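Local structure of LysR family transcriptional regulator (Vibrio vulnificus, 5X0O) at residues 7-12 and 34-39; 114-119 and 174-179; 103-108 and 129-134; 75-80 and 152-157. The protein probably acts as a LysR-family transcription factor that recognises specific DNA sequences, this chain being its substrate-binding domain without the DNA-binding part. All coordinates share one frame; numbering follows the deposited sequence.

Contact 1 of 4, residues 7-12 and 34-39; sequences GKIKIS and PEINIE
Ile9 pairs with Ile38 and Lys10 with Glu39 in a parallel beta ladder, and this backbone seam is the tight part of the contact. Both polar backbone atoms of Ile9 are used: its N donates to Asn37 O at 2.9 Å, and its O receives Glu39 N in a nearly straight bond of 2.7 Å. Ile11 N donates to Glu39 O at 3.0 Å. Just ahead of the ladder the Asn37 side chain lengthens the seam, its ND2 giving a hydrogen bond to Gly7 O (3.0 Å).

On the buried face, Ile9 CD1 lies against Ile36 CG2 at 3.6 Å. With CG1 beside the backbone N (chi1 -58°), Ile9 runs its longer branch to that methyl. Ile11 and Ile38 meet more loosely, CD1 to CG2 at 4.4 Å.

The other face, with Lys8, Lys10 and Glu39, is partly exposed, and its charges do not close into a salt bridge. The Glu39 carboxylate rests on the aliphatic part of Lys8, OE1 3.1 Å from CD, while the lysine bends at its last torsion (-71°) and carries NZ away. Lys10 NZ stays 4.3 Å from Glu39 OE2.

The two strands are the halves of a beta-alpha-beta crossover. Helix 23-32, which lies between them in sequence, packs on Ile11, Ile36 and Ile38 through Leu26, Phe29 and Met30, while helix 192-202 meets Ile9 with Phe197. Beyond Ile38 and Glu39 the sheet continues into a parallel strand of the second subunit.

Contact 2 of 4, residues 114-119 and 174-179; sequences TLINSK and SANPRD
Ile116 and Ser174 face each other as a single antiparallel, hydrogen-bonded pair. Ile116 N donates to Ser174 O at 2.9 Å, and Ser174 N returns a longer, more bent bond to Ile116 O at 3.2 Å.

Side chains close the contact further along. Ile116 holds CG1 beside its backbone N, but the next torsion, 102°, falls well off a staggered value and swings CD1 toward Asn176. There the methyl is pressed tightly against the amide, CD1 of Ile116 lying 3.2 Å from ND2 and 3.6 Å from CG of Asn176, a close contact and not a bond, with the two side chains crossing at roughly a right angle. Asn176 comes to meet it with CG opposed to its own carbonyl carbon (chi1 -83°), which brings the amide back toward the strand although the residue itself is exposed.

Ser174 turns its side chain the other way. Its hydroxyl donates to the next residue's carbonyl, OG to Ala175 O at 3.1 Å, approaching from above the carbonyl plane. Ala175 lies close to Thr114 O, Ala175 CA standing 3.6 Å from Thr114 O. The Leu115 isobutyl group offers only a light touch here, CD2 to Ala175 N at 4.2 Å.

Leu115 instead packs into the interior on Leu80, Leu99 and Trp173. Strand 113-116 forms a two-stranded antiparallel hairpin with 122-125, so this contact ties the hairpin to the chain leading into strand 178-184. That chain in turn is bonded to strand 69-82, through backbone hydrogen bonds of Ala175 with Asp78 and of Arg178 with Val76.

Contact 3 of 4, residues 103-108 and 129-134; sequences FLLKGH and GRFQAN
This is a buried parallel strand pairing, 104-107 beside 131-133, at the side of one lobe where the second subunit docks. Leu105, Lys106 and Gly107 lie opposite Phe131, Gln132 and Ala133, the strands only 6° from parallel. Lys106 N bonds to Phe131 O (3.0 Å), Lys106 O receives Ala133 N (3.1 Å) and His108 N reaches Ala133 O; at the start, Arg130 N to Leu104 O is weak.

On the face backed by helix 136-144, Leu105 CD2 lies at the edge of the Phe131 ring, near its plane, and touches Phe131 CB at 3.5 Å. Such a sheet with helices packed on it is the architecture of a lobe in the type 2 periplasmic-binding-protein fold, and here the ladder runs on from Phe131, Gln132 and Ala133 into a parallel strand of the second subunit.

Across the other face Gln132 reaches back, extended, to accept Gly129 N on a lone pair of OE1 at 2.9 Å. The Lys106 ammonium is held by Asp127 O, Leu111 O and Asn125 OD1.

Arg130 lays NH1 over one face of the Phe103 ring, 3.3 Å from CD1, an off-centre cation-pi contact with the planes 47° apart; its NH2 bonds to Met30 O of the second subunit.

Contact 4 of 4, residues 75-80 and 152-157; sequences SVKDIL and MPDVMI
Strand 69-82, one of the connections between the two lobes of this periplasmic-binding-protein-like domain, pairs antiparallel with the end of strand 149-153 around Asp78 and Pro153. Ile79 and Met152 form a hydrogen-bonded pair, Ile79 N to Met152 O and Met152 N to Ile79 O both at 2.9 Å. Pro153, which has no N-H, falls in the non-hydrogen-bonded position opposite Asp78, so the ladder loses no donor there. One step on, Asp154 N bonds to Lys77 O at 3.0 Å.

The Asp78 carboxylate leans over the proline, OD1 3.4 Å from Pro153 CA, and the same oxygen is held by a salt bridge from Arg178. Beside it Val76 puts CG2, opposed to its backbone N, alongside the ring at 3.5 Å from Pro153 CB; Val155 CG1 touches that methyl too.

From Pro153 the chain coils into a turn closed by Met156 N to Pro153 O, just ahead of helix 158-163, with Ile157 at its N-cap position. The turn brings Ile157 back over the strand. Ile79, whose CG1 lies between its backbone N and carbonyl carbon (chi1 62°), meets it methyl to methyl, CD1 to CD1 at 3.8 Å.

How the contacts relate
From the N terminus, contact 1 closes first, around helices 18-21 and 23-32, and is finished before the others open; its centre lies about 35 Å from that of contact 3, in the other lobe. Strand 69-82 then opens contact 4, followed by the first segments of contact 3 and contact 2. Contact 3 closes at 129-134, nested inside the loop of contact 4, which closes at 152-157. Contact 2 closes last, at 174-179, so it crosses both. Contacts 2 and 4 touch where strands 69-82 and 178-184 run side by side between the lobes. Contacts 1 and 3 both border the second subunit.

Contact 1 of 4, residues 7-12 and 34-39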
loop_
_atom_site.group_PDB
_atom_site.type_symbol
_atom_site.label_atom_id
_atom_site.label_comp_id
_atom_site.label_asym_id
_atom_site.label_seq_id
_atom_site.Cartn_x
_atom_site.Cartn_y
_atom_site.Cartn_z
ATOM N N GLY A 7 14.360 -21.775 7.730
ATOM C CA GLY A 7 14.168 -21.780 6.296
ATOM C C GLY A 7 13.835 -20.441 5.683
ATOM O O GLY A 7 13.612 -20.365 4.471
ATOM N N LYS A 8 13.801 -19.377 6.482
ATOM C CA LYS A 8 13.396 -18.065 6.000
ATOM C C LYS A 8 14.057 -16.993 6.852
ATOM O O LYS A 8 14.655 -17.272 7.894
ATOM C CB LYS A 8 11.873 -17.899 6.043
ATOM C CG LYS A 8 11.332 -17.688 7.457
ATOM C CD LYS A 8 9.880 -18.120 7.570
ATOM C CE LYS A 8 9.398 -18.121 9.015
ATOM N NZ LYS A 8 10.000 -19.233 9.797
ATOM N N ILE A 9 13.933 -15.751 6.392
ATOM C CA ILE A 9 14.294 -14.574 7.172
ATOM C C ILE A 9 13.019 -13.780 7.409
ATOM O O ILE A 9 12.333 -13.397 6.452
ATOM C CB ILE A 9 15.355 -13.715 6.466
ATOM C CG1 ILE A 9 16.611 -14.539 6.202
ATOM C CG2 ILE A 9 15.708 -12.511 7.314
ATOM C CD1 ILE A 9 17.755 -13.713 5.697
ATOM N N LYS A 10 12.695 -13.543 8.678
ATOM C CA LYS A 10 11.453 -12.886 9.069
ATOM C C LYS A 10 11.765 -11.436 9.430
ATOM O O LYS A 10 12.439 -11.172 10.433
ATOM C CB LYS A 10 10.809 -13.627 10.239
ATOM C CG LYS A 10 9.343 -13.314 10.462
ATOM C CD LYS A 10 8.721 -14.283 11.459
ATOM C CE LYS A 10 7.246 -13.983 11.666
ATOM N NZ LYS A 10 6.527 -13.847 10.365
ATOM N N ILE A 11 11.281 -10.496 8.616
ATOM C CA ILE A 11 11.571 -9.081 8.811
ATOM C C ILE A 11 10.276 -8.278 8.868
ATOM O O ILE A 11 9.243 -8.676 8.318
ATOM C CB ILE A 11 12.506 -8.526 7.711
ATOM C CG1 ILE A 11 11.762 -8.371 6.389
ATOM C CG2 ILE A 11 13.696 -9.436 7.504
ATOM C CD1 ILE A 11 12.577 -7.671 5.327
ATOM N N SER A 12 10.343 -7.136 9.552
ATOM C CA SER A 12 9.222 -6.215 9.694
ATOM C C SER A 12 9.681 -4.823 9.287
ATOM O O SER A 12 10.749 -4.372 9.710
ATOM C CB SER A 12 8.693 -6.201 11.134
ATOM O OG SER A 12 7.854 -5.083 11.364
ATOM N N PRO A 34 19.520 -16.009 -4.305
ATOM C CA PRO A 34 18.295 -16.747 -4.645
ATOM C C PRO A 34 18.008 -17.899 -3.698
ATOM O O PRO A 34 16.848 -18.314 -3.586
ATOM C CB PRO A 34 18.566 -17.252 -6.072
ATOM C CG PRO A 34 19.773 -16.485 -6.551
ATOM C CD PRO A 34 20.566 -16.165 -5.329
ATOM N N GLU A 35 19.023 -18.420 -3.006
ATOM C CA GLU A 35 18.813 -19.512 -2.065
ATOM C C GLU A 35 18.068 -19.070 -0.810
ATOM O O GLU A 35 17.509 -19.917 -0.107
ATOM C CB GLU A 35 20.157 -20.130 -1.676
ATOM C CG GLU A 35 21.181 -19.127 -1.139
ATOM C CD GLU A 35 22.012 -18.479 -2.237
ATOM O OE1 GLU A 35 23.016 -17.808 -1.911
ATOM O OE2 GLU A 35 21.660 -18.634 -3.426
ATOM N N ILE A 36 18.039 -17.777 -0.519
ATOM C CA ILE A 36 17.479 -17.274 0.729
ATOM C C ILE A 36 16.027 -16.872 0.507
ATOM O O ILE A 36 15.687 -16.230 -0.494
ATOM C CB ILE A 36 18.317 -16.096 1.260
ATOM C CG1 ILE A 36 19.771 -16.536 1.461
ATOM C CG2 ILE A 36 17.736 -15.556 2.556
ATOM C CD1 ILE A 36 20.613 -15.552 2.251
ATOM N N ASN A 37 15.163 -17.262 1.440
ATOM C CA ASN A 37 13.754 -16.895 1.411
ATOM C C ASN A 37 13.493 -15.800 2.433
ATOM O O ASN A 37 14.060 -15.808 3.530
ATOM C CB ASN A 37 12.857 -18.100 1.701
ATOM C CG ASN A 37 13.208 -19.304 0.854
ATOM O OD1 ASN A 37 12.932 -19.338 -0.346
ATOM N ND2 ASN A 37 13.820 -20.304 1.477
ATOM N N ILE A 38 12.628 -14.858 2.070
ATOM C CA ILE A 38 12.320 -13.701 2.899
ATOM C C ILE A 38 10.825 -13.691 3.184
ATOM O O ILE A 38 10.013 -13.885 2.272
ATOM C CB ILE A 38 12.763 -12.391 2.219
ATOM C CG1 ILE A 38 14.275 -12.216 2.357
ATOM C CG2 ILE A 38 12.015 -11.196 2.802
ATOM C CD1 ILE A 38 14.790 -10.903 1.814
ATOM N N GLU A 39 10.466 -13.483 4.449
ATOM C CA GLU A 39 9.080 -13.290 4.861
ATOM C C GLU A 39 8.963 -11.883 5.438
ATOM O O GLU A 39 9.562 -11.581 6.476
ATOM C CB GLU A 39 8.646 -14.351 5.871
ATOM C CG GLU A 39 7.333 -15.039 5.499
ATOM C CD GLU A 39 7.211 -16.450 6.064
ATOM O OE1 GLU A 39 7.738 -17.401 5.441
ATOM O OE2 GLU A 39 6.583 -16.609 7.134
#

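Contact 2 of 4, residues 114-119 and 174-179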
loop_
_atom_site.group_PDB
_atom_site.type_symbol
_atom_site.label_atom_id
_atom_site.label_comp_id
_atom_site.label_asym_id
_atom_site.label_seq_id
_atom_site.Cartn_x
_atom_site.Cartn_y
_atom_site.Cartn_z
ATOM N N THR A 114 1.776 17.926 13.712
ATOM C CA THR A 114 2.573 18.724 14.639
ATOM C C THR A 114 3.660 19.395 13.808
ATOM O O THR A 114 4.673 18.774 13.475
ATOM C CB THR A 114 3.152 17.864 15.761
ATOM O OG1 THR A 114 2.097 17.128 16.395
ATOM C CG2 THR A 114 3.839 18.737 16.800
ATOM N N LEU A 115 3.441 20.662 13.469
ATOM C CA LEU A 115 4.277 21.399 12.533
ATOM C C LEU A 115 5.156 22.394 13.280
ATOM O O LEU A 115 4.669 23.138 14.136
ATOM C CB LEU A 115 3.408 22.120 11.505
ATOM C CG LEU A 115 2.409 21.220 10.780
ATOM C CD1 LEU A 115 1.518 22.065 9.899
ATOM C CD2 LEU A 115 3.135 20.155 9.965
ATOM N N ILE A 116 6.446 22.408 12.949
ATOM C CA ILE A 116 7.429 23.287 13.573
ATOM C C ILE A 116 8.086 24.125 12.486
ATOM O O ILE A 116 8.463 23.598 11.433
ATOM C CB ILE A 116 8.492 22.489 14.355
ATOM C CG1 ILE A 116 7.820 21.563 15.369
ATOM C CG2 ILE A 116 9.405 23.417 15.095
ATOM C CD1 ILE A 116 7.751 20.079 14.907
ATOM N N ASN A 117 8.230 25.422 12.738
ATOM C CA ASN A 117 8.795 26.327 11.750
ATOM C C ASN A 117 10.289 26.548 12.012
ATOM O O ASN A 117 10.897 25.910 12.877
ATOM C CB ASN A 117 8.007 27.639 11.726
ATOM C CG ASN A 117 8.103 28.406 13.024
ATOM O OD1 ASN A 117 8.710 27.946 13.991
ATOM N ND2 ASN A 117 7.495 29.587 13.058
ATOM N N SER A 118 10.892 27.474 11.256
ATOM C CA SER A 118 12.346 27.625 11.286
ATOM C C SER A 118 12.832 28.300 12.562
ATOM O O SER A 118 13.984 28.097 12.966
ATOM C CB SER A 118 12.825 28.405 10.061
ATOM O OG SER A 118 12.286 29.716 10.043
ATOM N N LYS A 119 11.990 29.106 13.205
ATOM C CA LYS A 119 12.366 29.764 14.446
ATOM C C LYS A 119 11.811 29.057 15.678
ATOM O O LYS A 119 11.863 29.619 16.776
ATOM C CB LYS A 119 11.930 31.234 14.431
ATOM C CG LYS A 119 10.498 31.490 13.990
ATOM C CD LYS A 119 10.226 32.990 13.894
ATOM C CE LYS A 119 10.257 33.648 15.269
ATOM N NZ LYS A 119 10.590 35.100 15.203
ATOM N N SER A 174 7.376 22.113 8.808
ATOM C CA SER A 174 7.512 20.674 8.618
ATOM C C SER A 174 7.444 20.011 9.984
ATOM O O SER A 174 7.706 20.641 11.013
ATOM C CB SER A 174 8.826 20.297 7.930
ATOM O OG SER A 174 9.900 20.315 8.855
ATOM N N ALA A 175 7.078 18.732 9.979
ATOM C CA ALA A 175 7.276 17.910 11.159
ATOM C C ALA A 175 8.760 17.609 11.329
ATOM O O ALA A 175 9.529 17.583 10.362
ATOM C CB ALA A 175 6.478 16.610 11.051
ATOM N N ASN A 176 9.167 17.407 12.573
ATOM C CA ASN A 176 10.571 17.153 12.846
ATOM C C ASN A 176 10.972 15.805 12.246
ATOM O O ASN A 176 10.193 14.842 12.295
ATOM C CB ASN A 176 10.852 17.184 14.351
ATOM C CG ASN A 176 11.060 18.607 14.874
ATOM O OD1 ASN A 176 11.785 19.383 14.255
ATOM N ND2 ASN A 176 10.478 18.933 16.041
ATOM N N PRO A 177 12.158 15.703 11.643
ATOM C CA PRO A 177 12.542 14.444 10.993
ATOM C C PRO A 177 12.650 13.310 11.999
ATOM O O PRO A 177 12.842 13.518 13.199
ATOM C CB PRO A 177 13.904 14.766 10.363
ATOM C CG PRO A 177 13.913 16.245 10.192
ATOM C CD PRO A 177 13.130 16.777 11.374
ATOM N N ARG A 178 12.499 12.095 11.491
ATOM C CA ARG A 178 12.665 10.886 12.277
ATOM C C ARG A 178 13.636 9.965 11.552
ATOM O O ARG A 178 13.683 9.944 10.322
ATOM C CB ARG A 178 11.321 10.176 12.500
ATOM C CG ARG A 178 10.164 11.118 12.832
ATOM C CD ARG A 178 8.812 10.555 12.385
ATOM N NE ARG A 178 8.690 10.447 10.930
ATOM C CZ ARG A 178 7.568 10.116 10.296
ATOM N NH1 ARG A 178 6.463 9.857 10.986
ATOM N NH2 ARG A 178 7.543 10.042 8.971
ATOM N N ASP A 179 14.416 9.207 12.318
ATOM C CA ASP A 179 15.405 8.311 11.733
ATOM C C ASP A 179 14.835 6.901 11.596
ATOM O O ASP A 179 14.049 6.447 12.431
ATOM C CB ASP A 179 16.681 8.285 12.578
ATOM C CG ASP A 179 17.446 9.602 12.530
ATOM O OD1 ASP A 179 17.676 10.129 11.420
ATOM O OD2 ASP A 179 17.819 10.111 13.608
#

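Contact 3 of 4, residues 103-108 and 129-134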
loop_
_atom_site.group_PDB
_atom_site.type_symbol
_atom_site.label_atom_id
_atom_site.label_comp_id
_atom_site.label_asym_id
_atom_site.label_seq_id
_atom_site.Cartn_x
_atom_site.Cartn_y
_atom_site.Cartn_z
ATOM N N PHE A 103 -9.044 22.679 2.618
ATOM C CA PHE A 103 -9.281 21.248 2.498
ATOM C C PHE A 103 -8.007 20.504 2.879
ATOM O O PHE A 103 -6.961 20.686 2.249
ATOM C CB PHE A 103 -9.711 20.892 1.076
ATOM C CG PHE A 103 -10.960 21.600 0.622
ATOM C CD1 PHE A 103 -12.213 21.130 0.986
ATOM C CD2 PHE A 103 -10.879 22.735 -0.170
ATOM C CE1 PHE A 103 -13.361 21.781 0.572
ATOM C CE2 PHE A 103 -12.024 23.390 -0.586
ATOM C CZ PHE A 103 -13.266 22.911 -0.215
ATOM N N LEU A 104 -8.084 19.681 3.919
ATOM C CA LEU A 104 -6.935 18.928 4.397
ATOM C C LEU A 104 -7.142 17.446 4.118
ATOM O O LEU A 104 -8.251 16.923 4.270
ATOM C CB LEU A 104 -6.707 19.159 5.896
ATOM C CG LEU A 104 -6.613 20.620 6.348
ATOM C CD1 LEU A 104 -6.115 20.718 7.782
ATOM C CD2 LEU A 104 -5.721 21.427 5.420
ATOM N N LEU A 105 -6.073 16.776 3.695
ATOM C CA LEU A 105 -6.088 15.339 3.451
ATOM C C LEU A 105 -5.114 14.691 4.424
ATOM O O LEU A 105 -3.931 15.046 4.450
ATOM C CB LEU A 105 -5.713 15.027 2.001
ATOM C CG LEU A 105 -6.526 15.789 0.950
ATOM C CD1 LEU A 105 -5.635 16.242 -0.180
ATOM C CD2 LEU A 105 -7.641 14.926 0.412
ATOM N N LYS A 106 -5.610 13.758 5.231
ATOM C CA LYS A 106 -4.836 13.214 6.336
ATOM C C LYS A 106 -4.782 11.698 6.249
ATOM O O LYS A 106 -5.792 11.045 5.971
ATOM C CB LYS A 106 -5.428 13.636 7.684
ATOM C CG LYS A 106 -5.263 15.113 7.986
ATOM C CD LYS A 106 -5.644 15.430 9.420
ATOM C CE LYS A 106 -5.148 16.807 9.827
ATOM N NZ LYS A 106 -5.539 17.144 11.223
ATOM N N GLY A 107 -3.606 11.152 6.498
ATOM C CA GLY A 107 -3.415 9.711 6.479
ATOM C C GLY A 107 -2.662 9.236 7.700
ATOM O O GLY A 107 -1.747 9.904 8.180
ATOM N N HIS A 108 -3.062 8.073 8.200
ATOM C CA HIS A 108 -2.348 7.461 9.307
ATOM C C HIS A 108 -0.907 7.171 8.890
ATOM O O HIS A 108 -0.668 6.700 7.773
ATOM C CB HIS A 108 -3.052 6.173 9.732
ATOM C CG HIS A 108 -2.441 5.517 10.926
ATOM N ND1 HIS A 108 -2.661 5.961 12.212
ATOM C CD2 HIS A 108 -1.605 4.457 11.031
ATOM C CE1 HIS A 108 -1.992 5.198 13.059
ATOM N NE2 HIS A 108 -1.344 4.277 12.368
ATOM N N GLY A 129 -10.134 15.933 8.373
ATOM C CA GLY A 129 -9.836 16.085 6.963
ATOM C C GLY A 129 -11.045 15.839 6.081
ATOM O O GLY A 129 -11.962 15.092 6.425
ATOM N N ARG A 130 -11.037 16.506 4.919
ATOM C CA ARG A 130 -12.026 16.230 3.883
ATOM C C ARG A 130 -11.892 14.795 3.380
ATOM O O ARG A 130 -12.875 14.180 2.953
ATOM C CB ARG A 130 -11.875 17.222 2.737
ATOM C CG ARG A 130 -12.184 16.672 1.357
ATOM C CD ARG A 130 -11.834 17.684 0.295
ATOM N NE ARG A 130 -12.706 17.580 -0.869
ATOM C CZ ARG A 130 -12.702 18.446 -1.876
ATOM N NH1 ARG A 130 -11.869 19.475 -1.850
ATOM N NH2 ARG A 130 -13.524 18.280 -2.904
ATOM N N PHE A 131 -10.684 14.242 3.444
ATOM C CA PHE A 131 -10.434 12.826 3.201
ATOM C C PHE A 131 -9.486 12.338 4.284
ATOM O O PHE A 131 -8.445 12.959 4.530
ATOM C CB PHE A 131 -9.839 12.597 1.809
ATOM C CG PHE A 131 -9.591 11.155 1.481
ATOM C CD1 PHE A 131 -10.613 10.224 1.569
ATOM C CD2 PHE A 131 -8.340 10.729 1.070
ATOM C CE1 PHE A 131 -10.388 8.890 1.261
ATOM C CE2 PHE A 131 -8.108 9.399 0.761
ATOM C CZ PHE A 131 -9.134 8.478 0.857
ATOM N N GLN A 132 -9.862 11.245 4.943
ATOM C CA GLN A 132 -9.035 10.614 5.963
ATOM C C GLN A 132 -8.956 9.126 5.672
ATOM O O GLN A 132 -9.985 8.474 5.463
ATOM C CB GLN A 132 -9.593 10.856 7.368
ATOM C CG GLN A 132 -9.433 12.285 7.846
ATOM C CD GLN A 132 -9.553 12.415 9.349
ATOM O OE1 GLN A 132 -9.582 13.522 9.885
ATOM N NE2 GLN A 132 -9.619 11.280 10.039
ATOM N N ALA A 133 -7.737 8.594 5.663
ATOM C CA ALA A 133 -7.505 7.198 5.339
ATOM C C ALA A 133 -6.404 6.647 6.227
ATOM O O ALA A 133 -5.535 7.386 6.697
ATOM C CB ALA A 133 -7.123 7.016 3.868
ATOM N N ASN A 134 -6.445 5.335 6.446
ATOM C CA ASN A 134 -5.426 4.657 7.232
ATOM C C ASN A 134 -4.195 4.287 6.408
ATOM O O ASN A 134 -3.418 3.422 6.827
ATOM C CB ASN A 134 -6.018 3.412 7.898
ATOM C CG ASN A 134 -6.601 2.432 6.898
ATOM O OD1 ASN A 134 -6.909 2.791 5.761
ATOM N ND2 ASN A 134 -6.761 1.182 7.322
#

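Contact 4 of 4, residues 75-80 and 152-157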
loop_
_atom_site.group_PDB
_atom_site.type_symbol
_atom_site.label_atom_id
_atom_site.label_comp_id
_atom_site.label_asym_id
_atom_site.label_seq_id
_atom_site.Cartn_x
_atom_site.Cartn_y
_atom_site.Cartn_z
ATOM N N SER A 75 16.609 8.693 7.153
ATOM C CA SER A 75 15.704 9.573 7.883
ATOM C C SER A 75 14.593 10.019 6.944
ATOM O O SER A 75 14.685 9.861 5.725
ATOM C CB SER A 75 16.434 10.787 8.468
ATOM O OG SER A 75 16.885 11.642 7.437
ATOM N N VAL A 76 13.533 10.579 7.519
ATOM C CA VAL A 76 12.382 11.032 6.748
ATOM C C VAL A 76 11.821 12.289 7.400
ATOM O O VAL A 76 11.725 12.378 8.629
ATOM C CB VAL A 76 11.308 9.926 6.632
ATOM C CG1 VAL A 76 10.655 9.646 7.982
ATOM C CG2 VAL A 76 10.268 10.304 5.595
ATOM N N LYS A 77 11.485 13.277 6.573
ATOM C CA LYS A 77 10.886 14.524 7.024
ATOM C C LYS A 77 9.547 14.694 6.327
ATOM O O LYS A 77 9.461 14.566 5.101
ATOM C CB LYS A 77 11.799 15.719 6.732
ATOM C CG LYS A 77 11.076 17.060 6.688
ATOM C CD LYS A 77 12.019 18.215 6.349
ATOM C CE LYS A 77 12.632 18.055 4.961
ATOM N NZ LYS A 77 13.462 19.229 4.558
ATOM N N ASP A 78 8.504 14.963 7.106
ATOM C CA ASP A 78 7.165 15.148 6.570
ATOM C C ASP A 78 6.952 16.615 6.222
ATOM O O ASP A 78 7.209 17.501 7.044
ATOM C CB ASP A 78 6.112 14.675 7.574
ATOM C CG ASP A 78 6.368 13.259 8.077
ATOM O OD1 ASP A 78 6.864 12.419 7.298
ATOM O OD2 ASP A 78 6.068 12.987 9.260
ATOM N N ILE A 79 6.479 16.862 4.998
ATOM C CA ILE A 79 6.248 18.205 4.485
ATOM C C ILE A 79 4.808 18.307 3.991
ATOM O O ILE A 79 4.153 17.306 3.691
ATOM C CB ILE A 79 7.235 18.568 3.353
ATOM C CG1 ILE A 79 7.059 17.615 2.174
ATOM C CG2 ILE A 79 8.675 18.503 3.854
ATOM C CD1 ILE A 79 7.925 17.955 0.982
ATOM N N LEU A 80 4.322 19.549 3.926
ATOM C CA LEU A 80 2.991 19.838 3.416
ATOM C C LEU A 80 3.057 20.076 1.917
ATOM O O LEU A 80 3.943 20.795 1.435
ATOM C CB LEU A 80 2.388 21.045 4.128
ATOM C CG LEU A 80 2.186 20.868 5.638
ATOM C CD1 LEU A 80 2.122 22.211 6.334
ATOM C CD2 LEU A 80 0.938 20.036 5.946
ATOM N N MET A 152 2.923 14.747 4.099
ATOM C CA MET A 152 3.396 13.531 3.471
ATOM C C MET A 152 4.896 13.386 3.688
ATOM O O MET A 152 5.623 14.391 3.660
ATOM C CB MET A 152 3.077 13.561 1.966
ATOM C CG MET A 152 3.229 12.240 1.231
ATOM S SD MET A 152 1.886 11.084 1.556
ATOM C CE MET A 152 0.463 12.069 1.098
ATOM N N PRO A 153 5.385 12.169 3.920
ATOM C CA PRO A 153 6.840 11.966 3.967
ATOM C C PRO A 153 7.471 12.319 2.628
ATOM O O PRO A 153 6.993 11.906 1.568
ATOM C CB PRO A 153 6.982 10.471 4.287
ATOM C CG PRO A 153 5.685 10.085 4.908
ATOM C CD PRO A 153 4.644 10.937 4.235
ATOM N N ASP A 154 8.555 13.098 2.685
ATOM C CA ASP A 154 9.207 13.572 1.467
ATOM C C ASP A 154 9.666 12.423 0.574
ATOM O O ASP A 154 9.686 12.564 -0.655
ATOM C CB ASP A 154 10.395 14.465 1.826
ATOM C CG ASP A 154 11.402 13.758 2.717
ATOM O OD1 ASP A 154 11.181 12.570 3.040
ATOM O OD2 ASP A 154 12.413 14.388 3.095
ATOM N N VAL A 155 10.031 11.283 1.167
ATOM C CA VAL A 155 10.491 10.154 0.365
ATOM C C VAL A 155 9.355 9.579 -0.476
ATOM O O VAL A 155 9.596 8.988 -1.535
ATOM C CB VAL A 155 11.128 9.087 1.277
ATOM C CG1 VAL A 155 10.090 8.492 2.222
ATOM C CG2 VAL A 155 11.812 8.003 0.449
ATOM N N MET A 156 8.105 9.751 -0.042
ATOM C CA MET A 156 6.971 9.230 -0.793
ATOM C C MET A 156 6.566 10.119 -1.961
ATOM O O MET A 156 5.802 9.670 -2.821
ATOM C CB MET A 156 5.765 9.037 0.128
ATOM C CG MET A 156 5.781 7.748 0.933
ATOM S SD MET A 156 4.280 7.552 1.922
ATOM C CE MET A 156 3.016 7.626 0.652
ATOM N N ILE A 157 7.060 11.354 -2.022
ATOM C CA ILE A 157 6.619 12.301 -3.039
ATOM C C ILE A 157 7.820 12.962 -3.699
ATOM O O ILE A 157 7.711 14.068 -4.243
ATOM C CB ILE A 157 5.685 13.351 -2.421
ATOM C CG1 ILE A 157 6.287 13.863 -1.114
ATOM C CG2 ILE A 157 4.317 12.755 -2.170
ATOM C CD1 ILE A 157 5.948 15.292 -0.808
#